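Local coordinates for structural polyprotein, VP3 (Israeli acute paralysis virus, PDB 5CDD) that probably serves as a structural protein of the virion, one of the capsid proteins cut from a longer viral polyprotein and seen here in a pentamer, at residues 98-103 with 217-222; 162-167 with 229-234. All coordinates share one frame; numbering follows the deposited sequence.

Contact 1 (98-103 with 217-222)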
ATOM      1  N   TYR B  98     -34.501  46.589   4.020  1.00 39.40           N
ATOM      2  CA  TYR B  98     -34.487  47.958   4.521  1.00 38.99           C
ATOM      3  C   TYR B  98     -35.865  48.500   4.888  1.00 40.02           C
ATOM      4  O   TYR B  98     -35.975  49.503   5.595  1.00 41.35           O
ATOM      5  CB  TYR B  98     -33.838  48.878   3.485  1.00 37.25           C
ATOM      6  CG  TYR B  98     -34.515  48.845   2.134  1.00 37.22           C
ATOM      7  CD1 TYR B  98     -35.727  49.503   1.921  1.00 37.62           C
ATOM      8  CD2 TYR B  98     -33.957  48.134   1.072  1.00 37.67           C
ATOM      9  CE1 TYR B  98     -36.368  49.454   0.683  1.00 36.29           C
ATOM     10  CE2 TYR B  98     -34.589  48.076  -0.168  1.00 37.32           C
ATOM     11  CZ  TYR B  98     -35.793  48.739  -0.354  1.00 36.90           C
ATOM     12  OH  TYR B  98     -36.422  48.683  -1.574  1.00 37.04           O
ATOM     13  N   SER B  99     -36.915  47.839   4.412  1.00 40.19           N
ATOM     14  CA  SER B  99     -38.273  48.287   4.697  1.00 40.25           C
ATOM     15  C   SER B  99     -38.977  47.394   5.708  1.00 39.99           C
ATOM     16  O   SER B  99     -38.847  46.171   5.671  1.00 40.69           O
ATOM     17  CB  SER B  99     -39.092  48.337   3.405  1.00 40.99           C
ATOM     18  OG  SER B  99     -39.191  47.053   2.813  1.00 42.27           O
ATOM     19  N   LYS B 100     -39.726  48.017   6.611  1.00 39.48           N
ATOM     20  CA  LYS B 100     -40.465  47.284   7.628  1.00 39.24           C
ATOM     21  C   LYS B 100     -41.743  48.024   7.990  1.00 40.37           C
ATOM     22  O   LYS B 100     -41.883  49.218   7.726  1.00 40.82           O
ATOM     23  CB  LYS B 100     -39.615  47.099   8.887  1.00 36.50           C
ATOM     24  CG  LYS B 100     -39.325  48.383   9.639  1.00 33.35           C
ATOM     25  CD  LYS B 100     -38.412  48.133  10.825  1.00 31.34           C
ATOM     26  CE  LYS B 100     -37.982  49.440  11.465  1.00 31.08           C
ATOM     27  NZ  LYS B 100     -36.935  49.236  12.499  1.00 29.96           N
ATOM     28  N   SER B 101     -42.676  47.296   8.588  1.00 41.51           N
ATOM     29  CA  SER B 101     -43.945  47.855   9.018  1.00 42.47           C
ATOM     30  C   SER B 101     -44.095  47.512  10.491  1.00 43.78           C
ATOM     31  O   SER B 101     -43.646  46.455  10.932  1.00 45.75           O
ATOM     32  CB  SER B 101     -45.094  47.241   8.221  1.00 42.41           C
ATOM     33  OG  SER B 101     -46.344  47.718   8.684  1.00 45.96           O
ATOM     34  N   ILE B 102     -44.715  48.399  11.258  1.00 44.43           N
ATOM     35  CA  ILE B 102     -44.893  48.144  12.677  1.00 45.24           C
ATOM     36  C   ILE B 102     -46.331  47.820  13.033  1.00 46.23           C
ATOM     37  O   ILE B 102     -47.240  48.624  12.823  1.00 46.57           O
ATOM     38  CB  ILE B 102     -44.414  49.339  13.510  1.00 45.15           C
ATOM     39  CG1 ILE B 102     -42.908  49.506  13.315  1.00 44.80           C
ATOM     40  CG2 ILE B 102     -44.741  49.124  14.983  1.00 44.41           C
ATOM     41  CD1 ILE B 102     -42.337  50.680  14.036  1.00 48.94           C
ATOM     42  N   ARG B 103     -46.519  46.621  13.570  1.00 47.47           N
ATOM     43  CA  ARG B 103     -47.831  46.145  13.971  1.00 49.26           C
ATOM     44  C   ARG B 103     -48.046  46.521  15.430  1.00 51.60           C
ATOM     45  O   ARG B 103     -47.421  45.955  16.330  1.00 52.07           O
ATOM     46  CB  ARG B 103     -47.902  44.627  13.814  1.00 47.98           C
ATOM     47  CG  ARG B 103     -49.307  44.074  13.868  1.00 46.20           C
ATOM     48  CD  ARG B 103     -49.391  42.850  14.751  1.00 45.27           C
ATOM     49  NE  ARG B 103     -50.734  42.284  14.732  1.00 46.00           N
ATOM     50  CZ  ARG B 103     -51.135  41.285  15.508  1.00 46.65           C
ATOM     51  NH1 ARG B 103     -52.378  40.834  15.419  1.00 47.77           N
ATOM     52  NH2 ARG B 103     -50.295  40.742  16.378  1.00 46.50           N
ATOM     53  N   ALA B 217     -27.558  43.327   9.070  1.00 34.10           N
ATOM     54  CA  ALA B 217     -28.567  43.753  10.032  1.00 35.05           C
ATOM     55  C   ALA B 217     -29.737  44.449   9.344  1.00 36.80           C
ATOM     56  O   ALA B 217     -30.903  44.182   9.645  1.00 37.40           O
ATOM     57  CB  ALA B 217     -27.937  44.685  11.064  1.00 35.15           C
ATOM     58  N   GLY B 218     -29.419  45.338   8.410  1.00 37.15           N
ATOM     59  CA  GLY B 218     -30.462  46.062   7.705  1.00 37.03           C
ATOM     60  C   GLY B 218     -31.337  46.957   8.569  1.00 37.57           C
ATOM     61  O   GLY B 218     -30.836  47.698   9.418  1.00 38.15           O
ATOM     62  N   ILE B 219     -32.649  46.886   8.356  1.00 37.51           N
ATOM     63  CA  ILE B 219     -33.607  47.709   9.099  1.00 36.98           C
ATOM     64  C   ILE B 219     -34.000  47.116  10.456  1.00 37.19           C
ATOM     65  O   ILE B 219     -34.655  47.772  11.261  1.00 38.56           O
ATOM     66  CB  ILE B 219     -34.904  47.929   8.265  1.00 36.12           C
ATOM     67  CG1 ILE B 219     -35.743  49.065   8.854  1.00 35.00           C
ATOM     68  CG2 ILE B 219     -35.704  46.631   8.195  1.00 35.19           C
ATOM     69  CD1 ILE B 219     -35.084  50.435   8.735  1.00 34.15           C
ATOM     70  N   TYR B 220     -33.593  45.879  10.712  1.00 36.99           N
ATOM     71  CA  TYR B 220     -33.922  45.208  11.970  1.00 36.94           C
ATOM     72  C   TYR B 220     -33.626  46.036  13.218  1.00 37.50           C
ATOM     73  O   TYR B 220     -32.473  46.352  13.515  1.00 37.62           O
ATOM     74  CB  TYR B 220     -33.181  43.867  12.053  1.00 37.50           C
ATOM     75  CG  TYR B 220     -33.516  43.027  13.269  1.00 38.33           C
ATOM     76  CD1 TYR B 220     -33.018  43.356  14.531  1.00 38.67           C
ATOM     77  CD2 TYR B 220     -34.296  41.880  13.150  1.00 37.34           C
ATOM     78  CE1 TYR B 220     -33.282  42.555  15.643  1.00 37.48           C
ATOM     79  CE2 TYR B 220     -34.570  41.069  14.257  1.00 37.22           C
ATOM     80  CZ  TYR B 220     -34.057  41.412  15.499  1.00 38.01           C
ATOM     81  OH  TYR B 220     -34.307  40.612  16.590  1.00 39.14           O
ATOM     82  N   GLY B 221     -34.687  46.370  13.949  1.00 37.93           N
ATOM     83  CA  GLY B 221     -34.555  47.151  15.165  1.00 38.27           C
ATOM     84  C   GLY B 221     -33.923  48.519  14.984  1.00 39.95           C
ATOM     85  O   GLY B 221     -33.306  49.047  15.909  1.00 40.30           O
ATOM     86  N   ALA B 222     -34.085  49.099  13.798  1.00 41.51           N
ATOM     87  CA  ALA B 222     -33.519  50.408  13.491  1.00 42.68           C
ATOM     88  C   ALA B 222     -34.485  51.546  13.804  1.00 44.39           C
ATOM     89  O   ALA B 222     -35.651  51.511  13.413  1.00 43.79           O
ATOM     90  CB  ALA B 222     -33.111  50.463  12.025  1.00 41.71           C
TER
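K100 and I219 carry this buried contact, which joins two of the long loops of a jelly-roll capsid domain: the chain entering strand 101-106 meets two consecutive beta turns between strand 214-215 and helix 228-231. The first turn, type II' from A217 to Y220, has G218 at its second position with a positive phi; the second, type II from I219 to A222, has G221 at its third position, also with a positive phi.

The polar part is a lysine tied to the second turn. NZ of K100 donates to O of I219 at 3.0 Å, nearly along the C=O direction (161°). It also donates to O of A222 at 2.8 Å, in the carbonyl plane on a lone pair (125°). The same I219 O also takes the turn's own bond from A222 N at 2.9 Å, so one carbonyl serves two donors. E116 completes the site: its carboxylate forms a salt bridge with K100 and a hydrogen bond with G221 N, which probably offsets the lysine's charge in this buried place.

The apolar part is the lysine's methylene chain, extended beyond CG, crossing obliquely over I219. With chi1 at -165°, CG1 of I219 stands anti to the backbone N and meets CD of K100 at 3.4 Å. F230 and I171 also touch the I219 side chain. On the side of Y98, the isoleucine packs against backbone: CB of I219 lies 3.3 Å from O of Y98.

Contact 2 (162-167 with 229-234)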
ATOM      1  N   ILE B 162     -26.810  57.271   3.521  1.00 41.03           N
ATOM      2  CA  ILE B 162     -28.091  57.637   2.935  1.00 42.00           C
ATOM      3  C   ILE B 162     -28.777  58.698   3.793  1.00 43.03           C
ATOM      4  O   ILE B 162     -29.013  58.483   4.982  1.00 44.13           O
ATOM      5  CB  ILE B 162     -29.020  56.409   2.848  1.00 41.97           C
ATOM      6  CG1 ILE B 162     -28.297  55.261   2.143  1.00 42.13           C
ATOM      7  CG2 ILE B 162     -30.296  56.772   2.104  1.00 41.34           C
ATOM      8  CD1 ILE B 162     -29.074  53.962   2.142  1.00 42.69           C
ATOM      9  N   PRO B 163     -29.094  59.864   3.203  1.00 42.68           N
ATOM     10  CA  PRO B 163     -29.762  60.928   3.963  1.00 41.97           C
ATOM     11  C   PRO B 163     -31.084  60.386   4.495  1.00 42.22           C
ATOM     12  O   PRO B 163     -31.986  60.074   3.718  1.00 42.15           O
ATOM     13  CB  PRO B 163     -29.966  62.019   2.917  1.00 41.87           C
ATOM     14  CG  PRO B 163     -28.800  61.824   1.999  1.00 41.89           C
ATOM     15  CD  PRO B 163     -28.767  60.322   1.843  1.00 42.37           C
ATOM     16  N   VAL B 164     -31.203  60.266   5.813  1.00 42.14           N
ATOM     17  CA  VAL B 164     -32.426  59.726   6.394  1.00 43.08           C
ATOM     18  C   VAL B 164     -33.070  60.580   7.474  1.00 44.08           C
ATOM     19  O   VAL B 164     -32.480  61.540   7.972  1.00 44.93           O
ATOM     20  CB  VAL B 164     -32.178  58.320   6.991  1.00 42.70           C
ATOM     21  CG1 VAL B 164     -31.731  57.360   5.899  1.00 43.29           C
ATOM     22  CG2 VAL B 164     -31.133  58.400   8.092  1.00 41.12           C
ATOM     23  N   LYS B 165     -34.300  60.213   7.818  1.00 44.97           N
ATOM     24  CA  LYS B 165     -35.076  60.887   8.850  1.00 45.48           C
ATOM     25  C   LYS B 165     -35.529  59.808   9.827  1.00 45.04           C
ATOM     26  O   LYS B 165     -36.633  59.275   9.709  1.00 44.89           O
ATOM     27  CB  LYS B 165     -36.304  61.577   8.246  1.00 46.81           C
ATOM     28  CG  LYS B 165     -35.991  62.724   7.302  1.00 50.84           C
ATOM     29  CD  LYS B 165     -37.267  63.270   6.663  1.00 55.01           C
ATOM     30  CE  LYS B 165     -36.961  64.339   5.615  1.00 57.57           C
ATOM     31  NZ  LYS B 165     -38.177  64.752   4.851  1.00 57.62           N
ATOM     32  N   PRO B 166     -34.668  59.455  10.794  1.00 44.84           N
ATOM     33  CA  PRO B 166     -35.008  58.429  11.782  1.00 45.41           C
ATOM     34  C   PRO B 166     -36.309  58.739  12.515  1.00 46.26           C
ATOM     35  O   PRO B 166     -36.680  59.899  12.680  1.00 47.22           O
ATOM     36  CB  PRO B 166     -33.800  58.440  12.713  1.00 45.04           C
ATOM     37  CG  PRO B 166     -32.679  58.788  11.789  1.00 44.81           C
ATOM     38  CD  PRO B 166     -33.279  59.912  10.975  1.00 45.08           C
ATOM     39  N   THR B 167     -36.994  57.689  12.948  1.00 47.06           N
ATOM     40  CA  THR B 167     -38.251  57.825  13.670  1.00 47.32           C
ATOM     41  C   THR B 167     -38.113  57.091  14.996  1.00 48.00           C
ATOM     42  O   THR B 167     -37.160  56.339  15.200  1.00 48.60           O
ATOM     43  CB  THR B 167     -39.419  57.207  12.865  1.00 47.77           C
ATOM     44  OG1 THR B 167     -39.542  57.886  11.611  1.00 48.77           O
ATOM     45  CG2 THR B 167     -40.731  57.328  13.627  1.00 49.20           C
ATOM     46  N   ASN B 229     -26.308  50.157  12.468  1.00 53.88           N
ATOM     47  CA  ASN B 229     -26.169  48.914  11.724  1.00 52.17           C
ATOM     48  C   ASN B 229     -26.837  49.065  10.375  1.00 50.07           C
ATOM     49  O   ASN B 229     -26.453  48.417   9.403  1.00 50.26           O
ATOM     50  CB  ASN B 229     -26.805  47.747  12.477  1.00 54.10           C
ATOM     51  CG  ASN B 229     -26.042  47.378  13.730  1.00 56.24           C
ATOM     52  OD1 ASN B 229     -24.840  47.100  13.684  1.00 56.18           O
ATOM     53  ND2 ASN B 229     -26.737  47.373  14.860  1.00 57.92           N
ATOM     54  N   PHE B 230     -27.838  49.935  10.327  1.00 47.08           N
ATOM     55  CA  PHE B 230     -28.572  50.195   9.102  1.00 43.89           C
ATOM     56  C   PHE B 230     -27.629  50.749   8.043  1.00 43.51           C
ATOM     57  O   PHE B 230     -27.592  50.263   6.915  1.00 43.04           O
ATOM     58  CB  PHE B 230     -29.691  51.199   9.369  1.00 41.72           C
ATOM     59  CG  PHE B 230     -30.464  51.576   8.144  1.00 39.58           C
ATOM     60  CD1 PHE B 230     -31.375  50.690   7.581  1.00 39.28           C
ATOM     61  CD2 PHE B 230     -30.254  52.802   7.526  1.00 38.23           C
ATOM     62  CE1 PHE B 230     -32.066  51.020   6.419  1.00 38.48           C
ATOM     63  CE2 PHE B 230     -30.937  53.143   6.365  1.00 37.31           C
ATOM     64  CZ  PHE B 230     -31.845  52.251   5.810  1.00 37.93           C
ATOM     65  N   HIS B 231     -26.863  51.767   8.419  1.00 43.25           N
ATOM     66  CA  HIS B 231     -25.922  52.399   7.504  1.00 43.57           C
ATOM     67  C   HIS B 231     -24.763  51.482   7.142  1.00 43.26           C
ATOM     68  O   HIS B 231     -24.185  51.597   6.062  1.00 44.23           O
ATOM     69  CB  HIS B 231     -25.387  53.695   8.117  1.00 43.87           C
ATOM     70  CG  HIS B 231     -26.429  54.757   8.281  1.00 44.33           C
ATOM     71  ND1 HIS B 231     -27.115  55.296   7.213  1.00 44.20           N
ATOM     72  CD2 HIS B 231     -26.913  55.369   9.386  1.00 43.98           C
ATOM     73  CE1 HIS B 231     -27.976  56.194   7.654  1.00 44.91           C
ATOM     74  NE2 HIS B 231     -27.874  56.258   8.970  1.00 44.42           N
ATOM     75  N   GLU B 232     -24.432  50.568   8.048  1.00 43.27           N
ATOM     76  CA  GLU B 232     -23.340  49.627   7.831  1.00 42.59           C
ATOM     77  C   GLU B 232     -23.766  48.434   6.979  1.00 40.19           C
ATOM     78  O   GLU B 232     -22.996  47.491   6.797  1.00 40.29           O
ATOM     79  CB  GLU B 232     -22.816  49.121   9.179  1.00 45.67           C
ATOM     80  CG  GLU B 232     -22.129  50.181  10.019  1.00 50.50           C
ATOM     81  CD  GLU B 232     -20.829  50.651   9.399  1.00 54.77           C
ATOM     82  OE1 GLU B 232     -19.891  49.829   9.291  1.00 57.59           O
ATOM     83  OE2 GLU B 232     -20.746  51.839   9.016  1.00 56.24           O
ATOM     84  N   SER B 233     -24.982  48.482   6.446  1.00 37.60           N
ATOM     85  CA  SER B 233     -25.496  47.379   5.643  1.00 35.28           C
ATOM     86  C   SER B 233     -25.826  47.700   4.187  1.00 35.11           C
ATOM     87  O   SER B 233     -26.384  46.847   3.501  1.00 35.62           O
ATOM     88  CB  SER B 233     -26.762  46.814   6.295  1.00 33.60           C
ATOM     89  OG  SER B 233     -26.558  46.504   7.659  1.00 34.45           O
ATOM     90  N   PHE B 234     -25.484  48.889   3.691  1.00 34.26           N
ATOM     91  CA  PHE B 234     -25.865  49.201   2.316  1.00 33.50           C
ATOM     92  C   PHE B 234     -24.880  49.739   1.281  1.00 34.90           C
ATOM     93  O   PHE B 234     -24.970  49.363   0.117  1.00 37.22           O
ATOM     94  CB  PHE B 234     -27.116  50.077   2.356  1.00 29.75           C
ATOM     95  CG  PHE B 234     -28.317  49.357   2.893  1.00 27.13           C
ATOM     96  CD1 PHE B 234     -28.929  48.353   2.149  1.00 25.32           C
ATOM     97  CD2 PHE B 234     -28.799  49.632   4.166  1.00 26.95           C
ATOM     98  CE1 PHE B 234     -30.000  47.631   2.667  1.00 24.20           C
ATOM     99  CE2 PHE B 234     -29.872  48.913   4.695  1.00 25.37           C
ATOM    100  CZ  PHE B 234     -30.471  47.911   3.944  1.00 24.45           C
TER
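This is a sparse, mainly apolar packing contact, with no hydrogen bond between its segments, in which I162 and V164 meet F230, H231 and F234 at the end of the short helix 228-231. The first segment lies in the connection from strand 150-159 to strand 189-194, both in the four-stranded sheet that is one of the two of the jelly-roll sandwich, and includes the weakly bonded strand 164-166, which pairs with 171-173. The two segments bury 196 Å² in all, and their closest CA atoms, those of I162 and H231, are 7.3 Å apart, so the gap is bridged mostly by side chains.

V164 divides its two methyls between two rings. CG2 reaches the imidazole edge of H231 in the ring plane, 3.9 Å from CE1, while CG1 approaches CE2 of F230 obliquely at 4.3 Å. The histidine and valine side chains run past each other in opposite directions. Placed anti to its own carbonyl carbon (chi1 -66°), CG of H231 carries the ring out to the strand, where CE1 also lies 3.7 Å from O of I162, again at the ring edge.

The aromatic residues pack on one another as well. One face of H231 receives CD2 of F230, 4.0 Å above the plane and offset toward the rim; one face of F230 is met in a similar way by CD2 of F234. I162 adds a looser touch, CD1 to CB of F234 at 4.4 Å, and both residues also pack on P92 of strand 90-92.

Past the helix end, S233 OG donates to N229 O at 2.6 Å, tying the following loop back to the helix. With no hydrogen bond between the segments, cohesion rests mainly on van der Waals packing, to which the approach of the polarised CE1 of H231 to O of I162 may add a little electrostatics.

How the contacts relate
Both contacts are buried, their centres about 10 Å (contact 1) and about 14 Å (contact 2) from the centre of the chain and about 11 Å from each other. They differ in chemistry: 98-103 with 217-222 is fastened by a charged side chain bonding to turn carbonyls, whereas 162-167 with 229-234 is mainly packing of aliphatic side chains on aromatic residues, with two of its five touching residues partly exposed. Their segments alternate along the chain, and the 217-222 loop and helix 228-231 meet directly. G218 N and S233 OG form a probable hydrogen bond at 3.2 Å, and Y98 CB packs 3.5 Å from F234 CZ, joining the two into one continuous region.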